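Local coordinates for protein transcription regulator, Crp family (Thermus thermophilus, PDB 4EV0) that activates transcription from six promoters in a cAMP-dependent manner, binding DNA as a homodimer through winged helix-turn-helix domains, at residues R145-L150 with E209-G214; R182-L187 with G191-G196. All blocks are in the same frame, centred on the assembly; numbering follows the deposited sequence.

Contact 1 (R145-L150 with E209-G214); sequences RVAYAL and EEIAFG
A147 and A212 meet CB to CB at 3.9 Å, and this small-on-small pairing lets two helices of the winged helix-turn-helix domain come close: helix 139-154 and the C-terminal helix 205-212. Each methyl group settles against the partner's backbone as well as its side chain. A147 CB lies 3.7 Å from A212 N. In the other direction, A212 CB sits 3.6 Å from Y148 N, each methyl reaching past the other to the opposing backbone. The closeness shows in the main chains themselves, for the CA atoms of Y148 and A212 are only 4.7 Å apart.

Y148 shows how one side chain can serve two interfaces. Its CB belongs to the intrachain contact, touching A212 CB at 4.0 Å. From there CG runs anti to the backbone N (chi1 178°), carrying the ring past A212 toward the second subunit, where it stacks with F213 of that subunit. At the tip, the OH is hydrogen-bonded to E209 OE1 of the second subunit, so the buried hydroxyl is satisfied across the dimer. A212 O in turn bonds to Y148 OH of the second subunit, and the same short piece of C-terminal helix thus packs within its own domain and contributes to dimerization.

The helix ends just beyond the contact. F213 leaves helical geometry, and G214, with positive phi, is the C-prime residue of a Schellman motif in which L215 N reaches back to E210 O. On the other flank of A212, I211 divides its branches: CG1 carries CD1 away to L187 and V192, whereas CG2, anti to the backbone N, rests on A147 CB at 4.0 Å.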
loop_
_atom_site.group_PDB
_atom_site.type_symbol
_atom_site.label_atom_id
_atom_site.label_comp_id
_atom_site.label_asym_id
_atom_site.label_seq_id
_atom_site.Cartn_x
_atom_site.Cartn_y
_atom_site.Cartn_z
ATOM N N ARG B 145 10.623 4.189 -18.772
ATOM C CA ARG B 145 9.362 4.909 -18.813
ATOM C C ARG B 145 9.547 6.410 -19.040
ATOM O O ARG B 145 8.772 7.035 -19.764
ATOM C CB ARG B 145 8.567 4.644 -17.528
ATOM C CG ARG B 145 8.067 3.210 -17.446
ATOM C CD ARG B 145 7.149 2.938 -16.279
ATOM N NE ARG B 145 6.827 1.515 -16.251
ATOM C CZ ARG B 145 5.948 0.957 -15.423
ATOM N NH1 ARG B 145 5.280 1.709 -14.545
ATOM N NH2 ARG B 145 5.736 -0.359 -15.476
ATOM N N VAL B 146 10.584 6.976 -18.432
ATOM C CA VAL B 146 10.889 8.382 -18.617
ATOM C C VAL B 146 11.428 8.637 -20.031
ATOM O O VAL B 146 11.035 9.606 -20.671
ATOM C CB VAL B 146 11.840 8.886 -17.515
ATOM C CG1 VAL B 146 12.297 10.305 -17.795
ATOM C CG2 VAL B 146 11.135 8.796 -16.149
ATOM N N ALA B 147 12.287 7.744 -20.519
ATOM C CA ALA B 147 12.799 7.829 -21.880
ATOM C C ALA B 147 11.629 7.786 -22.857
ATOM O O ALA B 147 11.541 8.613 -23.755
ATOM C CB ALA B 147 13.784 6.704 -22.159
ATOM N N TYR B 148 10.710 6.847 -22.654
ATOM C CA TYR B 148 9.539 6.705 -23.522
ATOM C C TYR B 148 8.677 7.964 -23.540
ATOM O O TYR B 148 8.193 8.375 -24.600
ATOM C CB TYR B 148 8.696 5.538 -23.040
ATOM C CG TYR B 148 7.412 5.277 -23.809
ATOM C CD1 TYR B 148 7.440 4.838 -25.132
ATOM C CD2 TYR B 148 6.167 5.423 -23.186
ATOM C CE1 TYR B 148 6.265 4.570 -25.825
ATOM C CE2 TYR B 148 4.991 5.155 -23.863
ATOM C CZ TYR B 148 5.041 4.723 -25.180
ATOM O OH TYR B 148 3.859 4.456 -25.847
ATOM N N ALA B 149 8.473 8.563 -22.368
ATOM C CA ALA B 149 7.773 9.837 -22.278
ATOM C C ALA B 149 8.428 10.909 -23.178
ATOM O O ALA B 149 7.750 11.616 -23.932
ATOM C CB ALA B 149 7.731 10.314 -20.823
ATOM N N LEU B 150 9.750 11.031 -23.078
ATOM C CA LEU B 150 10.516 11.961 -23.897
ATOM C C LEU B 150 10.369 11.610 -25.379
ATOM O O LEU B 150 10.205 12.489 -26.227
ATOM C CB LEU B 150 11.989 11.882 -23.504
ATOM C CG LEU B 150 12.377 12.531 -22.183
ATOM C CD1 LEU B 150 13.835 12.231 -21.825
ATOM C CD2 LEU B 150 12.113 14.026 -22.276
ATOM N N GLU B 209 15.597 6.216 -27.911
ATOM C CA GLU B 209 14.613 5.234 -28.343
ATOM C C GLU B 209 15.077 3.846 -27.924
ATOM O O GLU B 209 14.280 3.003 -27.518
ATOM C CB GLU B 209 14.412 5.309 -29.858
ATOM C CG GLU B 209 13.143 4.619 -30.369
ATOM C CD GLU B 209 12.781 5.017 -31.804
ATOM O OE1 GLU B 209 13.706 5.301 -32.605
ATOM O OE2 GLU B 209 11.569 5.051 -32.124
ATOM N N GLU B 210 16.380 3.622 -27.993
ATOM C CA GLU B 210 16.943 2.359 -27.534
ATOM C C GLU B 210 16.703 2.180 -26.043
ATOM O O GLU B 210 16.329 1.103 -25.593
ATOM C CB GLU B 210 18.446 2.273 -27.842
ATOM C CG GLU B 210 18.792 2.114 -29.319
ATOM C CD GLU B 210 20.226 1.625 -29.537
ATOM O OE1 GLU B 210 21.061 1.767 -28.614
ATOM O OE2 GLU B 210 20.517 1.089 -30.632
ATOM N N ILE B 211 16.931 3.244 -25.280
ATOM C CA ILE B 211 16.747 3.194 -23.833
ATOM C C ILE B 211 15.274 2.984 -23.461
ATOM O O ILE B 211 14.980 2.234 -22.528
ATOM C CB ILE B 211 17.327 4.454 -23.124
ATOM C CG1 ILE B 211 18.849 4.499 -23.290
ATOM C CG2 ILE B 211 16.984 4.441 -21.634
ATOM C CD1 ILE B 211 19.486 5.796 -22.840
ATOM N N ALA B 212 14.361 3.626 -24.200
ATOM C CA ALA B 212 12.926 3.497 -23.932
ATOM C C ALA B 212 12.475 2.041 -24.054
ATOM O O ALA B 212 11.673 1.547 -23.254
ATOM C CB ALA B 212 12.112 4.379 -24.857
ATOM N N PHE B 213 13.012 1.349 -25.050
ATOM C CA PHE B 213 12.601 -0.021 -25.308
ATOM C C PHE B 213 13.530 -1.029 -24.685
ATOM O O PHE B 213 13.462 -2.216 -24.992
ATOM C CB PHE B 213 12.423 -0.255 -26.799
ATOM C CG PHE B 213 11.335 0.572 -27.372
ATOM C CD1 PHE B 213 10.014 0.346 -26.993
ATOM C CD2 PHE B 213 11.614 1.620 -28.229
ATOM C CE1 PHE B 213 8.982 1.119 -27.505
ATOM C CE2 PHE B 213 10.587 2.401 -28.745
ATOM C CZ PHE B 213 9.267 2.150 -28.380
ATOM N N GLY B 214 14.372 -0.564 -23.770
ATOM C CA GLY B 214 15.090 -1.464 -22.879
ATOM C C GLY B 214 16.157 -2.329 -23.530
ATOM O O GLY B 214 16.628 -3.321 -22.953
#

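Contact 2 (R182-L187 with G191-G196); sequences RVLHAL and GVVRLG
The imidazole ring of H185 receives L195 CD1 over one face, a CH-pi contact 4.2 Å from the ring centroid and 27° off the ring normal. The methyl is not centred: it leans to one side, 3.9 Å from both ND1 and CE1. The two side chains cross at about a right angle. Here the second helix of the helix-turn-helix, 177-189, which is the DNA-recognition helix in this family, packs against the first strand of the wing hairpin, 193-196. Although the CB of H185 points away from the strand, its ring swings back to meet the leucine at the solvent-exposed end of the contact.

Beneath the exposed histidine the packing becomes mainly aliphatic. L195 CD1 also reaches L184 CB at 4.2 Å, and V193, two residues earlier on the same strand face, turns toward the helix as well. With V193 CG1 anti to the carbonyl carbon (chi1 -52°), CG2 is left between the backbone N and C and lies 3.8 Å from L187 CB. V200 of the neighbouring wing strand touches L184, V193 and L195.

The turn that joins helix to wing illustrates helix termination. G191, at positive phi, forms a Schellman motif, and the carbonyl of L187 takes two backbone donors. V193 N makes a weak bond to L187 O at 3.4 Å; the firmer one comes from V192 N, 2.9 Å from L187 O with an N-H...O angle of 144°.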
loop_
_atom_site.group_PDB
_atom_site.type_symbol
_atom_site.label_atom_id
_atom_site.label_comp_id
_atom_site.label_asym_id
_atom_site.label_seq_id
_atom_site.Cartn_x
_atom_site.Cartn_y
_atom_site.Cartn_z
ATOM N N ARG B 182 15.839 12.286 -11.049
ATOM C CA ARG B 182 16.887 11.280 -10.918
ATOM C C ARG B 182 17.240 10.676 -12.274
ATOM O O ARG B 182 18.410 10.552 -12.622
ATOM C CB ARG B 182 16.457 10.176 -9.953
ATOM C CG ARG B 182 16.367 10.604 -8.495
ATOM C CD ARG B 182 15.963 9.417 -7.602
ATOM N NE ARG B 182 16.895 8.290 -7.728
ATOM C CZ ARG B 182 16.590 7.025 -7.441
ATOM N NH1 ARG B 182 15.365 6.720 -7.018
ATOM N NH2 ARG B 182 17.504 6.065 -7.584
ATOM N N VAL B 183 16.215 10.307 -13.033
ATOM C CA VAL B 183 16.413 9.728 -14.356
ATOM C C VAL B 183 17.030 10.712 -15.345
ATOM O O VAL B 183 17.951 10.365 -16.088
ATOM C CB VAL B 183 15.093 9.189 -14.948
ATOM C CG1 VAL B 183 15.271 8.847 -16.434
ATOM C CG2 VAL B 183 14.623 7.974 -14.162
ATOM N N LEU B 184 16.528 11.944 -15.347
ATOM C CA LEU B 184 17.058 12.978 -16.227
ATOM C C LEU B 184 18.517 13.290 -15.931
ATOM O O LEU B 184 19.302 13.537 -16.846
ATOM C CB LEU B 184 16.215 14.244 -16.130
ATOM C CG LEU B 184 14.891 14.180 -16.880
ATOM C CD1 LEU B 184 14.080 15.439 -16.616
ATOM C CD2 LEU B 184 15.167 13.990 -18.381
ATOM N N HIS B 185 18.896 13.266 -14.661
ATOM C CA HIS B 185 20.294 13.508 -14.335
ATOM C C HIS B 185 21.196 12.370 -14.825
ATOM O O HIS B 185 22.283 12.621 -15.345
ATOM C CB HIS B 185 20.472 13.851 -12.854
ATOM C CG HIS B 185 20.014 15.240 -12.518
ATOM N ND1 HIS B 185 20.663 16.369 -12.982
ATOM C CD2 HIS B 185 18.953 15.686 -11.803
ATOM C CE1 HIS B 185 20.034 17.447 -12.547
ATOM N NE2 HIS B 185 18.992 17.061 -11.831
ATOM N N ALA B 186 20.719 11.132 -14.707
ATOM C CA ALA B 186 21.421 9.987 -15.291
ATOM C C ALA B 186 21.474 10.053 -16.829
ATOM O O ALA B 186 22.509 9.756 -17.429
ATOM C CB ALA B 186 20.808 8.681 -14.825
ATOM N N LEU B 187 20.369 10.455 -17.460
ATOM C CA LEU B 187 20.335 10.612 -18.920
ATOM C C LEU B 187 21.265 11.715 -19.411
ATOM O O LEU B 187 21.822 11.613 -20.502
ATOM C CB LEU B 187 18.912 10.868 -19.419
ATOM C CG LEU B 187 17.967 9.664 -19.374
ATOM C CD1 LEU B 187 16.559 10.012 -19.853
ATOM C CD2 LEU B 187 18.546 8.495 -20.187
ATOM N N GLY B 191 24.986 11.664 -21.651
ATOM C CA GLY B 191 24.974 12.504 -22.835
ATOM C C GLY B 191 23.763 12.356 -23.749
ATOM O O GLY B 191 23.796 12.811 -24.895
ATOM N N VAL B 192 22.692 11.735 -23.252
ATOM C CA VAL B 192 21.494 11.519 -24.068
ATOM C C VAL B 192 20.623 12.779 -24.137
ATOM O O VAL B 192 20.042 13.099 -25.182
ATOM C CB VAL B 192 20.672 10.300 -23.564
ATOM C CG1 VAL B 192 19.454 10.057 -24.445
ATOM C CG2 VAL B 192 21.558 9.056 -23.526
ATOM N N VAL B 193 20.551 13.504 -23.023
ATOM C CA VAL B 193 19.774 14.730 -22.953
ATOM C C VAL B 193 20.612 15.860 -22.363
ATOM O O VAL B 193 21.601 15.614 -21.662
ATOM C CB VAL B 193 18.497 14.566 -22.085
ATOM C CG1 VAL B 193 17.687 13.351 -22.526
ATOM C CG2 VAL B 193 18.852 14.444 -20.613
ATOM N N ARG B 194 20.215 17.095 -22.652
ATOM C CA ARG B 194 20.818 18.258 -22.026
ATOM C C ARG B 194 19.740 19.042 -21.278
ATOM O O ARG B 194 18.663 19.304 -21.816
ATOM C CB ARG B 194 21.511 19.143 -23.067
ATOM C CG ARG B 194 21.921 20.511 -22.528
ATOM C CD ARG B 194 22.802 21.257 -23.509
ATOM N NE ARG B 194 24.048 20.530 -23.733
ATOM C CZ ARG B 194 24.877 20.768 -24.743
ATOM N NH1 ARG B 194 24.577 21.711 -25.630
ATOM N NH2 ARG B 194 25.998 20.057 -24.870
ATOM N N LEU B 195 20.029 19.415 -20.036
ATOM C CA LEU B 195 19.045 20.110 -19.207
ATOM C C LEU B 195 19.349 21.587 -19.065
ATOM O O LEU B 195 20.508 22.016 -19.093
ATOM C CB LEU B 195 18.973 19.484 -17.812
ATOM C CG LEU B 195 18.801 17.966 -17.757
ATOM C CD1 LEU B 195 18.872 17.473 -16.315
ATOM C CD2 LEU B 195 17.484 17.558 -18.410
ATOM N N GLY B 196 18.291 22.364 -18.899
ATOM C CA GLY B 196 18.435 23.768 -18.588
ATOM C C GLY B 196 17.225 24.195 -17.791
ATOM O O GLY B 196 16.308 23.391 -17.579
#

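Overall arrangement
Both contacts lie in the same C-terminal DNA-binding domain, contact 2 nested within the chain loop that contact 1 closes, their centres about 13 Å apart. Contact 1 is buried throughout, joins two helices by small apolar groups, and also takes part in the dimer interface. Contact 2 runs from buried valine and leucine packing to an exposed histidine, joins helix to strand, and adds backbone hydrogen bonds; the other subunit does not touch it. A shared aliphatic core ties them together: I211 CD1 meets L187 CD2 and V192 CG2, while V146 packs on V183 and L150 on L187, bringing three helices and the turn leading into the wing together.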